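Local atomic coordinates of attaching and effacing protein, pathogenesis factor (Escherichia coli, PDB entry 4E9L), a protein that acts as an adhesin of the intimin/invasin family, probably presenting a row of immunoglobulin-like domains for attachment to host tissue. Residues 99-104 / 183-188; 139-144 / 158-163; 315-320 / 361-366; 340-345 / 373-378. One frame throughout, in Å; residues are numbered along the deposited sequence. Where two conformers were deposited one is given.

Contact 1: residues 99-104 / 183-188; sequences NPDKPV and AKVTVV
Lys102 lies across Val188, and its side chain can be traced outward from there. CB and CG both rest on Val188 CG1, each at 4.0 Å, and CD passes the same methyl a little farther off. The chain then bends at its last torsion (chi4 -49°) and leaves NZ near Thr186, 4.5 Å from Thr186 CB. Beneath this aliphatic stem, Lys102 CA directs its hydrogen at Thr186 O, 3.2 Å away.

Next to it, Asp101 and Val185 pass with their side chains running opposite ways, Asp101 OD1 3.5 Å from Val185 CB. The same OD1 accepts a hydrogen bond from a water, which is also hydrogen-bonded to Thr186 OG1, and a weak one from Lys102 N. Pro103 presents its ring to two valines: CD approaches Val185 CG2, and CG meets Val187 CG2 at 4.1 Å. Pro103 O accepts the cross-segment hydrogen bond from Val188 N (2.9 Å, 158° at the hydrogen).

After strand 95-99 and the cis peptide before Pro100, the chain thus leaves one sheet and runs parallel to strand 183-187 of the other. This crossing, continued by the backbone bond between Val188 and Val105, is consistent with the first-strand sheet switch of immunoglobulin-like sandwiches.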
loop_
_atom_site.group_PDB
_atom_site.type_symbol
_atom_site.label_atom_id
_atom_site.label_comp_id
_atom_site.label_asym_id
_atom_site.label_seq_id
_atom_site.Cartn_x
_atom_site.Cartn_y
_atom_site.Cartn_z
ATOM N N ASN A 99 4.119 -26.507 -25.011
ATOM C CA ASN A 99 3.042 -27.120 -24.226
ATOM C C ASN A 99 3.453 -27.477 -22.798
ATOM O O ASN A 99 4.450 -28.176 -22.630
ATOM C CB ASN A 99 2.493 -28.347 -24.957
ATOM C CG ASN A 99 1.166 -28.795 -24.418
ATOM O OD1 ASN A 99 0.248 -27.996 -24.241
ATOM N ND2 ASN A 99 1.069 -30.068 -24.059
ATOM N N PRO A 100 2.683 -27.052 -21.755
ATOM C CA PRO A 100 1.467 -26.205 -21.826
ATOM C C PRO A 100 1.826 -24.724 -21.819
ATOM O O PRO A 100 2.977 -24.357 -21.556
ATOM C CB PRO A 100 0.754 -26.549 -20.503
ATOM C CG PRO A 100 1.929 -26.729 -19.521
ATOM C CD PRO A 100 3.029 -27.394 -20.349
ATOM N N ASP A 101 0.820 -23.873 -21.984
ATOM C CA ASP A 101 0.997 -22.453 -21.775
ATOM C C ASP A 101 0.904 -22.301 -20.234
ATOM O O ASP A 101 0.409 -23.205 -19.548
ATOM C CB ASP A 101 -0.060 -21.638 -22.529
ATOM C CG ASP A 101 0.039 -20.130 -22.322
ATOM O OD1 ASP A 101 1.139 -19.647 -21.927
ATOM O OD2 ASP A 101 -0.987 -19.438 -22.516
ATOM N N LYS A 102 1.476 -21.235 -19.681
ATOM C CA LYS A 102 1.517 -21.068 -18.228
ATOM C C LYS A 102 2.248 -22.188 -17.431
ATOM O O LYS A 102 1.753 -22.618 -16.373
ATOM C CB LYS A 102 0.164 -20.634 -17.633
ATOM C CG LYS A 102 -0.306 -19.317 -18.236
ATOM C CD LYS A 102 -1.482 -18.720 -17.483
ATOM C CE LYS A 102 -2.253 -17.703 -18.302
ATOM N NZ LYS A 102 -1.382 -16.684 -18.961
ATOM N N PRO A 103 3.424 -22.691 -17.892
ATOM C CA PRO A 103 4.166 -23.623 -17.032
ATOM C C PRO A 103 4.681 -22.787 -15.842
ATOM O O PRO A 103 4.735 -21.548 -15.922
ATOM C CB PRO A 103 5.322 -24.071 -17.929
ATOM C CG PRO A 103 5.611 -22.860 -18.770
ATOM C CD PRO A 103 4.227 -22.330 -19.086
ATOM N N VAL A 104 5.015 -23.447 -14.746
ATOM C CA VAL A 104 5.484 -22.760 -13.537
ATOM C C VAL A 104 7.003 -22.753 -13.540
ATOM O O VAL A 104 7.629 -23.720 -14.007
ATOM C CB VAL A 104 4.898 -23.462 -12.267
ATOM C CG1 VAL A 104 5.330 -22.769 -10.965
ATOM C CG2 VAL A 104 3.365 -23.531 -12.342
ATOM N N ALA A 183 7.508 -19.530 -30.745
ATOM C CA ALA A 183 6.392 -19.897 -29.869
ATOM C C ALA A 183 6.589 -19.064 -28.611
ATOM O O ALA A 183 7.735 -18.847 -28.188
ATOM C CB ALA A 183 6.448 -21.380 -29.522
ATOM N N LYS A 184 5.503 -18.555 -28.037
ATOM C CA LYS A 184 5.625 -17.713 -26.846
ATOM C C LYS A 184 4.676 -18.149 -25.739
ATOM O O LYS A 184 3.486 -18.354 -25.991
ATOM C CB LYS A 184 5.381 -16.220 -27.190
ATOM C CG LYS A 184 6.362 -15.637 -28.220
ATOM C CD LYS A 184 6.048 -14.194 -28.598
ATOM C CE LYS A 184 7.072 -13.650 -29.566
ATOM N NZ LYS A 184 7.396 -12.226 -29.285
ATOM N N VAL A 185 5.212 -18.315 -24.520
ATOM C CA VAL A 185 4.426 -18.620 -23.316
ATOM C C VAL A 185 4.827 -17.675 -22.202
ATOM O O VAL A 185 5.912 -17.075 -22.240
ATOM C CB VAL A 185 4.472 -20.102 -22.827
ATOM C CG1 VAL A 185 3.839 -21.058 -23.837
ATOM C CG2 VAL A 185 5.882 -20.548 -22.441
ATOM N N THR A 186 3.961 -17.582 -21.186
ATOM C CA THR A 186 4.227 -16.851 -19.964
ATOM C C THR A 186 4.566 -17.928 -18.953
ATOM O O THR A 186 3.767 -18.842 -18.727
ATOM C CB THR A 186 2.994 -16.054 -19.496
ATOM O OG1 THR A 186 2.617 -15.155 -20.533
ATOM C CG2 THR A 186 3.256 -15.285 -18.190
ATOM N N VAL A 187 5.770 -17.853 -18.391
ATOM C CA VAL A 187 6.184 -18.785 -17.347
ATOM C C VAL A 187 5.729 -18.078 -16.052
ATOM O O VAL A 187 6.123 -16.940 -15.806
ATOM C CB VAL A 187 7.698 -19.096 -17.375
ATOM C CG1 VAL A 187 8.079 -20.041 -16.238
ATOM C CG2 VAL A 187 8.114 -19.674 -18.729
ATOM N N VAL A 188 4.823 -18.712 -15.301
ATOM C CA VAL A 188 4.218 -18.105 -14.113
ATOM C C VAL A 188 5.026 -18.340 -12.842
ATOM O O VAL A 188 5.746 -19.332 -12.723
ATOM C CB VAL A 188 2.706 -18.453 -13.920
ATOM C CG1 VAL A 188 1.883 -18.003 -15.123
ATOM C CG2 VAL A 188 2.478 -19.931 -13.599
HETATM O O HOH W 1 1.014 -16.976 -22.393
#

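Contact 2: residues 139-144 / 158-163; sequences AGSTAS and ISLGTT
Ser159 O accepts two hydrogen bonds, from Thr142 N (2.8 Å, in the carbonyl plane) and from a water that also donates to Gly140 O, with Ser141 CA adding a weaker C-H...O contact. It belongs to the beta hairpin of strands 142-148 and 153-159, at the margin of one sheet of an immunoglobulin-like sandwich.

Thr142 and Ser159 form an antiparallel hydrogen-bonded pair, closed by the return bond from Ser159 N to Thr142 O (2.7 Å). On the face they share, Thr142 OG1 packs against Ser159 CB at 3.6 Å. Toward Ser141 and Leu160 regular pairing ends, whereas Ala143 and Ile158 continue it as a non-hydrogen-bonded pair. With chi1 at -66°, Ser141 OG lies beside its own backbone N and opposite its carbonyl carbon; there it accepts a nearly straight bond from Gly161 N (3.0 Å, 164° at the hydrogen), and it is also hydrogen-bonded to Ala137 O. Gly161 brings its CA within 3.6 Å of Gly140 O. Farther along, a second water accepts from Thr163 N and donates to Ala139 O, bridging the segments.

Toward the domain interior Ile158 reaches Val109, Leu133 and Val169, while across the hairpin its CG1 touches Ala143 CB at 4.0 Å.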
loop_
_atom_site.group_PDB
_atom_site.type_symbol
_atom_site.label_atom_id
_atom_site.label_comp_id
_atom_site.label_asym_id
_atom_site.label_seq_id
_atom_site.Cartn_x
_atom_site.Cartn_y
_atom_site.Cartn_z
ATOM N N ALA A 139 16.499 -17.223 -18.848
ATOM C CA ALA A 139 17.594 -17.185 -17.853
ATOM C C ALA A 139 17.547 -18.408 -16.935
ATOM O O ALA A 139 16.575 -18.596 -16.197
ATOM C CB ALA A 139 17.507 -15.908 -17.019
ATOM N N GLY A 140 18.574 -19.245 -17.023
ATOM C CA GLY A 140 18.667 -20.455 -16.208
ATOM C C GLY A 140 17.875 -21.631 -16.756
ATOM O O GLY A 140 17.853 -22.700 -16.140
ATOM N N SER A 141 17.168 -21.433 -17.880
ATOM C CA SER A 141 16.381 -22.493 -18.522
ATOM C C SER A 141 17.277 -23.264 -19.486
ATOM O O SER A 141 18.128 -22.663 -20.140
ATOM C CB SER A 141 15.183 -21.905 -19.259
ATOM O OG SER A 141 14.259 -21.334 -18.343
ATOM N N THR A 142 17.111 -24.590 -19.559
ATOM C CA THR A 142 17.923 -25.433 -20.445
ATOM C C THR A 142 17.035 -26.335 -21.307
ATOM O O THR A 142 16.010 -26.817 -20.844
ATOM C CB THR A 142 18.926 -26.279 -19.635
ATOM O OG1 THR A 142 18.197 -27.157 -18.775
ATOM C CG2 THR A 142 19.938 -25.425 -18.830
ATOM N N ALA A 143 17.450 -26.594 -22.547
ATOM C CA ALA A 143 16.692 -27.457 -23.447
ATOM C C ALA A 143 17.469 -28.747 -23.712
ATOM O O ALA A 143 18.705 -28.737 -23.826
ATOM C CB ALA A 143 16.424 -26.735 -24.755
ATOM N N SER A 144 16.742 -29.856 -23.835
ATOM C CA SER A 144 17.331 -31.132 -24.206
ATOM C C SER A 144 17.585 -31.021 -25.724
ATOM O O SER A 144 17.168 -30.041 -26.358
ATOM C CB SER A 144 16.302 -32.243 -23.978
ATOM O OG SER A 144 15.201 -32.070 -24.864
ATOM N N ILE A 158 12.136 -28.517 -22.228
ATOM C CA ILE A 158 12.807 -27.362 -21.611
ATOM C C ILE A 158 12.684 -27.437 -20.075
ATOM O O ILE A 158 11.571 -27.524 -19.566
ATOM C CB ILE A 158 12.334 -25.982 -22.182
ATOM C CG1 ILE A 158 12.644 -25.859 -23.694
ATOM C CG2 ILE A 158 13.009 -24.810 -21.417
ATOM C CD1 ILE A 158 11.703 -24.870 -24.461
ATOM N N SER A 159 13.811 -27.442 -19.352
ATOM C CA SER A 159 13.801 -27.401 -17.879
ATOM C C SER A 159 13.887 -25.920 -17.566
ATOM O O SER A 159 14.857 -25.270 -17.957
ATOM C CB SER A 159 15.017 -28.121 -17.289
ATOM O OG SER A 159 15.033 -29.479 -17.694
ATOM N N LEU A 160 12.843 -25.372 -16.945
ATOM C CA LEU A 160 12.760 -23.941 -16.660
ATOM C C LEU A 160 13.540 -23.531 -15.459
ATOM O O LEU A 160 13.575 -24.248 -14.471
ATOM C CB LEU A 160 11.295 -23.492 -16.495
ATOM C CG LEU A 160 10.403 -23.715 -17.722
ATOM C CD1 LEU A 160 8.950 -23.708 -17.330
ATOM C CD2 LEU A 160 10.702 -22.678 -18.822
ATOM N N GLY A 161 14.129 -22.351 -15.540
ATOM C CA GLY A 161 14.826 -21.751 -14.418
ATOM C C GLY A 161 13.796 -21.202 -13.438
ATOM O O GLY A 161 12.592 -21.480 -13.547
ATOM N N THR A 162 14.257 -20.383 -12.501
ATOM C CA THR A 162 13.410 -19.819 -11.443
ATOM C C THR A 162 12.898 -18.406 -11.728
ATOM O O THR A 162 12.276 -17.814 -10.843
ATOM C CB THR A 162 14.188 -19.844 -10.128
ATOM O OG1 THR A 162 15.395 -19.109 -10.320
ATOM C CG2 THR A 162 14.503 -21.252 -9.658
ATOM N N THR A 163 13.152 -17.855 -12.941
ATOM C CA THR A 163 12.709 -16.502 -13.305
ATOM C C THR A 163 11.397 -16.564 -14.064
ATOM O O THR A 163 11.336 -17.221 -15.105
ATOM C CB THR A 163 13.784 -15.780 -14.165
ATOM O OG1 THR A 163 15.018 -15.778 -13.449
ATOM C CG2 THR A 163 13.374 -14.339 -14.542
HETATM O O HOH W 2 13.911 -18.852 -15.547
HETATM O O HOH W 3 17.324 -25.295 -15.905
#

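Contact 3: residues 315-320 / 361-366; sequences ELTFTM and VYVSTL
Strands 315-319 and 361-366 run antiparallel, their axes approaching to 4.6 Å at 159°, and are joined by four backbone hydrogen bonds in two reciprocal pairs, Leu316 with Ser364 and Phe318 with Tyr362. They are the two central strands of a four-stranded sheet in an immunoglobulin-like sandwich, with strand 300-303 flanking one and strand 350-358 the other.

Leu316, Phe318, Tyr362 and Ser364 occupy the buried face. Phe318 and Tyr362 cross there, Phe318 CD2 lying 4.0 Å from Tyr362 CD1, and Phe318 also reaches Val381 of the opposing sheet. At the edge of the tyrosine ring, near its plane, sits Phe318 O. Farther along, Leu316 sets its branch point on the stem of Leu366, with Leu316 CG 3.9 Å from Leu366 CB. Ser364 OG turns to Gly352 O on strand 350-358, which satisfies this buried hydroxyl.

The other, partly exposed face carries Glu315, Thr317, Thr319, Val361 and Val363. The extended glutamate lays its chain over valine, Glu315 CG being 3.5 Å from Val363 CG1. Thr317 divides its branches: CG2, anti to the backbone N, meets Val361 CG1 at 3.6 Å, whereas OG1 lies beside Val363 CG2, the two side chains pointing the same way.

Just past the last paired residues, Met320 slants across the Tyr362 side chain. The phenol is fixed at its far end by hydrogen bonds of OH with Val328 O and Leu331 N, and the methionine, bent at chi3 (61°), brings CE to 3.5 Å from Tyr362 CE1.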
loop_
_atom_site.group_PDB
_atom_site.type_symbol
_atom_site.label_atom_id
_atom_site.label_comp_id
_atom_site.label_asym_id
_atom_site.label_seq_id
_atom_site.Cartn_x
_atom_site.Cartn_y
_atom_site.Cartn_z
ATOM N N GLU A 315 -5.724 30.895 35.570
ATOM C CA GLU A 315 -5.336 29.648 34.927
ATOM C C GLU A 315 -6.448 29.229 33.952
ATOM O O GLU A 315 -7.617 29.231 34.328
ATOM C CB GLU A 315 -5.160 28.561 36.005
ATOM C CG GLU A 315 -4.620 27.263 35.464
ATOM C CD GLU A 315 -4.664 26.113 36.453
ATOM O OE1 GLU A 315 -5.780 25.637 36.777
ATOM O OE2 GLU A 315 -3.574 25.668 36.880
ATOM N N LEU A 316 -6.077 28.858 32.718
ATOM C CA LEU A 316 -7.007 28.386 31.692
ATOM C C LEU A 316 -6.852 26.880 31.623
ATOM O O LEU A 316 -5.717 26.392 31.643
ATOM C CB LEU A 316 -6.661 28.994 30.293
ATOM C CG LEU A 316 -6.741 30.515 30.176
ATOM C CD1 LEU A 316 -6.463 30.961 28.730
ATOM C CD2 LEU A 316 -8.085 31.056 30.707
ATOM N N THR A 317 -7.974 26.143 31.545
ATOM C CA THR A 317 -7.968 24.680 31.389
ATOM C C THR A 317 -8.720 24.349 30.117
ATOM O O THR A 317 -9.926 24.598 30.017
ATOM C CB THR A 317 -8.506 23.931 32.630
ATOM O OG1 THR A 317 -7.715 24.276 33.762
ATOM C CG2 THR A 317 -8.437 22.397 32.457
ATOM N N PHE A 318 -7.984 23.826 29.129
ATOM C CA PHE A 318 -8.513 23.492 27.823
ATOM C C PHE A 318 -8.558 21.978 27.643
ATOM O O PHE A 318 -7.517 21.330 27.719
ATOM C CB PHE A 318 -7.710 24.208 26.720
ATOM C CG PHE A 318 -8.085 23.813 25.313
ATOM C CD1 PHE A 318 -9.384 24.002 24.838
ATOM C CD2 PHE A 318 -7.158 23.202 24.476
ATOM C CE1 PHE A 318 -9.739 23.606 23.547
ATOM C CE2 PHE A 318 -7.521 22.790 23.182
ATOM C CZ PHE A 318 -8.815 22.986 22.735
ATOM N N THR A 319 -9.789 21.413 27.476
ATOM C CA THR A 319 -9.998 19.963 27.313
ATOM C C THR A 319 -10.332 19.742 25.863
ATOM O O THR A 319 -11.315 20.280 25.366
ATOM C CB THR A 319 -11.098 19.449 28.254
ATOM O OG1 THR A 319 -10.653 19.650 29.589
ATOM C CG2 THR A 319 -11.419 17.956 28.037
ATOM N N MET A 320 -9.501 18.980 25.184
ATOM C CA MET A 320 -9.686 18.774 23.767
ATOM C C MET A 320 -10.110 17.341 23.434
ATOM O O MET A 320 -9.446 16.379 23.825
ATOM C CB MET A 320 -8.404 19.198 23.041
ATOM C CG MET A 320 -8.409 18.917 21.581
ATOM S SD MET A 320 -7.266 19.947 20.646
ATOM C CE MET A 320 -5.715 19.531 21.352
ATOM N N VAL A 361 -5.741 17.385 28.209
ATOM C CA VAL A 361 -6.026 18.555 29.059
ATOM C C VAL A 361 -4.826 19.480 29.043
ATOM O O VAL A 361 -3.745 19.078 29.471
ATOM C CB VAL A 361 -6.434 18.172 30.502
ATOM C CG1 VAL A 361 -6.630 19.437 31.373
ATOM C CG2 VAL A 361 -7.693 17.296 30.502
ATOM N N TYR A 362 -5.011 20.707 28.525
ATOM C CA TYR A 362 -3.927 21.681 28.381
ATOM C C TYR A 362 -4.165 22.869 29.299
ATOM O O TYR A 362 -5.285 23.395 29.374
ATOM C CB TYR A 362 -3.744 22.100 26.905
ATOM C CG TYR A 362 -3.575 20.914 25.956
ATOM C CD1 TYR A 362 -4.680 20.188 25.502
ATOM C CD2 TYR A 362 -2.317 20.547 25.484
ATOM C CE1 TYR A 362 -4.525 19.088 24.646
ATOM C CE2 TYR A 362 -2.151 19.458 24.624
ATOM C CZ TYR A 362 -3.260 18.732 24.205
ATOM O OH TYR A 362 -3.082 17.662 23.345
ATOM N N VAL A 363 -3.111 23.279 30.020
ATOM C CA VAL A 363 -3.215 24.384 30.983
ATOM C C VAL A 363 -2.301 25.537 30.542
ATOM O O VAL A 363 -1.182 25.295 30.079
ATOM C CB VAL A 363 -2.917 23.867 32.440
ATOM C CG1 VAL A 363 -2.874 25.005 33.454
ATOM C CG2 VAL A 363 -3.939 22.808 32.871
ATOM N N SER A 364 -2.798 26.776 30.650
ATOM C CA SER A 364 -2.036 27.997 30.345
ATOM C C SER A 364 -2.384 29.085 31.358
ATOM O O SER A 364 -3.502 29.135 31.867
ATOM C CB SER A 364 -2.359 28.508 28.941
ATOM O OG SER A 364 -1.668 29.713 28.642
ATOM N N THR A 365 -1.439 29.980 31.615
ATOM C CA THR A 365 -1.662 31.105 32.512
ATOM C C THR A 365 -2.031 32.287 31.644
ATOM O O THR A 365 -1.269 32.661 30.744
ATOM C CB THR A 365 -0.392 31.419 33.328
ATOM O OG1 THR A 365 -0.103 30.307 34.196
ATOM C CG2 THR A 365 -0.536 32.692 34.154
ATOM N N LEU A 366 -3.189 32.863 31.909
ATOM C CA LEU A 366 -3.632 34.042 31.195
ATOM C C LEU A 366 -3.294 35.243 32.045
ATOM O O LEU A 366 -3.776 35.326 33.165
ATOM C CB LEU A 366 -5.172 33.995 30.945
ATOM C CG LEU A 366 -5.790 35.229 30.268
ATOM C CD1 LEU A 366 -5.238 35.411 28.846
ATOM C CD2 LEU A 366 -7.333 35.147 30.270
#

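Contact 4: residues 340-345 / 373-378; sequences GAASTG and GQLSVM
The flat groups that meet between Gly340-Ala341 and Gln374 are peptides. Gln374 O stands over one face of the Gly340-Ala341 peptide, 3.5 Å from Gly340 C. At the edge of that same peptide, Gly340 O is held within its own segment by two donors, Ser343 OG, in the carbonyl plane at 2.7 Å, and Ser343 N. The next carbonyl is treated alike: Ala341 O accepts from Thr344 OG1, also in its plane, and from Thr344 N.

On the strand side, Gln374 O accepts from Ala342 N at 3.0 Å, in a nearly straight hydrogen bond (168° at the hydrogen). The donor does not lie in the carbonyl plane but 39° above it. This hydrogen bond pins the 3-10 segment 341-343 to the start of strand 373-381.

Around it small groups fit closely. Ala342 CB lies against the carbonyl of Gly373, 3.4 Å from Gly373 O, and against the stem of Leu375, 3.7 Å from Leu375 CB. Leu375, its CG anti to the backbone N (chi1 179°), extends CD1 to Ser343 CB at 4.0 Å. Ala341 CB approaches the bare CA of Gly373 at 4.3 Å. Val395 touches both Ala342 and Leu375, and Phe338 packs on Leu375 and Ser343, which ties the turn to neighbouring strands of this sheet of the immunoglobulin-like domain.

Because the serine and threonine hydroxyls are spent on carbonyls of their own turn, they brace the turn internally. Between the two segments, attachment rests on one main-chain hydrogen bond and on small side chains packed against glycine and leucine.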
loop_
_atom_site.group_PDB
_atom_site.type_symbol
_atom_site.label_atom_id
_atom_site.label_comp_id
_atom_site.label_asym_id
_atom_site.label_seq_id
_atom_site.Cartn_x
_atom_site.Cartn_y
_atom_site.Cartn_z
ATOM N N GLY A 340 -13.481 42.039 22.549
ATOM C CA GLY A 340 -14.281 42.685 23.584
ATOM C C GLY A 340 -13.510 43.811 24.238
ATOM O O GLY A 340 -12.322 43.972 23.946
ATOM N N ALA A 341 -14.185 44.620 25.092
ATOM C CA ALA A 341 -13.606 45.796 25.768
ATOM C C ALA A 341 -12.259 45.509 26.468
ATOM O O ALA A 341 -11.323 46.288 26.310
ATOM C CB ALA A 341 -14.602 46.375 26.773
ATOM N N ALA A 342 -12.152 44.385 27.194
ATOM C CA ALA A 342 -10.927 44.040 27.922
ATOM C C ALA A 342 -9.732 43.639 27.039
ATOM O O ALA A 342 -8.634 43.491 27.558
ATOM C CB ALA A 342 -11.215 42.980 28.986
ATOM N N SER A 343 -9.920 43.538 25.696
ATOM C CA SER A 343 -8.831 43.250 24.757
ATOM C C SER A 343 -8.220 44.551 24.168
ATOM O O SER A 343 -7.260 44.476 23.392
ATOM C CB SER A 343 -9.357 42.384 23.609
ATOM O OG SER A 343 -10.138 43.136 22.692
ATOM N N THR A 344 -8.803 45.724 24.499
ATOM C CA THR A 344 -8.464 47.016 23.880
ATOM C C THR A 344 -7.483 47.946 24.594
ATOM O O THR A 344 -7.264 49.051 24.106
ATOM C CB THR A 344 -9.762 47.797 23.569
ATOM O OG1 THR A 344 -10.332 48.288 24.812
ATOM C CG2 THR A 344 -10.770 46.961 22.765
ATOM N N GLY A 345 -6.964 47.563 25.740
ATOM C CA GLY A 345 -6.071 48.461 26.477
ATOM C C GLY A 345 -4.686 48.595 25.881
ATOM O O GLY A 345 -4.337 47.878 24.936
ATOM N N GLY A 373 -13.680 45.217 31.664
ATOM C CA GLY A 373 -14.830 44.914 30.841
ATOM C C GLY A 373 -14.849 43.488 30.369
ATOM O O GLY A 373 -14.064 42.652 30.823
ATOM N N GLN A 374 -15.758 43.215 29.442
ATOM C CA GLN A 374 -15.912 41.874 28.926
ATOM C C GLN A 374 -14.739 41.442 28.047
ATOM O O GLN A 374 -14.219 42.244 27.263
ATOM C CB GLN A 374 -17.290 41.734 28.239
ATOM C CG GLN A 374 -17.689 40.307 27.954
ATOM C CD GLN A 374 -19.082 40.210 27.382
ATOM O OE1 GLN A 374 -20.073 40.179 28.107
ATOM N NE2 GLN A 374 -19.179 40.112 26.067
ATOM N N LEU A 375 -14.253 40.190 28.263
ATOM C CA LEU A 375 -13.191 39.605 27.470
ATOM C C LEU A 375 -13.663 38.269 26.907
ATOM O O LEU A 375 -14.004 37.372 27.683
ATOM C CB LEU A 375 -11.891 39.380 28.287
ATOM C CG LEU A 375 -10.700 38.744 27.525
ATOM C CD1 LEU A 375 -10.132 39.708 26.456
ATOM C CD2 LEU A 375 -9.549 38.405 28.478
ATOM N N SER A 376 -13.636 38.137 25.566
ATOM C CA SER A 376 -13.987 36.905 24.874
ATOM C C SER A 376 -12.664 36.202 24.525
ATOM O O SER A 376 -11.784 36.816 23.910
ATOM C CB SER A 376 -14.835 37.216 23.642
ATOM O OG SER A 376 -14.757 36.218 22.641
ATOM N N VAL A 377 -12.498 34.952 24.982
ATOM C CA VAL A 377 -11.271 34.192 24.763
ATOM C C VAL A 377 -11.553 32.987 23.845
ATOM O O VAL A 377 -12.286 32.069 24.237
ATOM C CB VAL A 377 -10.618 33.769 26.122
ATOM C CG1 VAL A 377 -9.334 32.988 25.903
ATOM C CG2 VAL A 377 -10.346 34.969 27.016
ATOM N N MET A 378 -10.958 32.989 22.645
ATOM C CA MET A 378 -11.171 31.903 21.700
ATOM C C MET A 378 -9.904 31.079 21.531
ATOM O O MET A 378 -8.929 31.555 20.929
ATOM C CB MET A 378 -11.739 32.404 20.349
ATOM C CG MET A 378 -11.926 31.292 19.288
ATOM S SD MET A 378 -12.930 29.843 19.789
ATOM C CE MET A 378 -14.600 30.597 19.836
#

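How the contacts relate
The four contacts fall into two of the three modelled domains, at opposite ends of the rod: contacts 1 and 3 have centres about 69 Å apart. Contacts 1 and 2 touch through Leu160, whose CD1 packs on Pro103 CB at 3.7 Å. Contacts 3 and 4 share a domain without touching; their second segments lie on consecutive strands, 361-367 and 373-381, of different sheets. Contact 3, between central strands, is fully paired, with six buried and no exposed touching residues. The others mix buried with exposed residues: contact 2 keeps two residue pairs before a hydroxyl and waters take over, contact 1 has a single bridge and one water link, and contact 4 has no bridge.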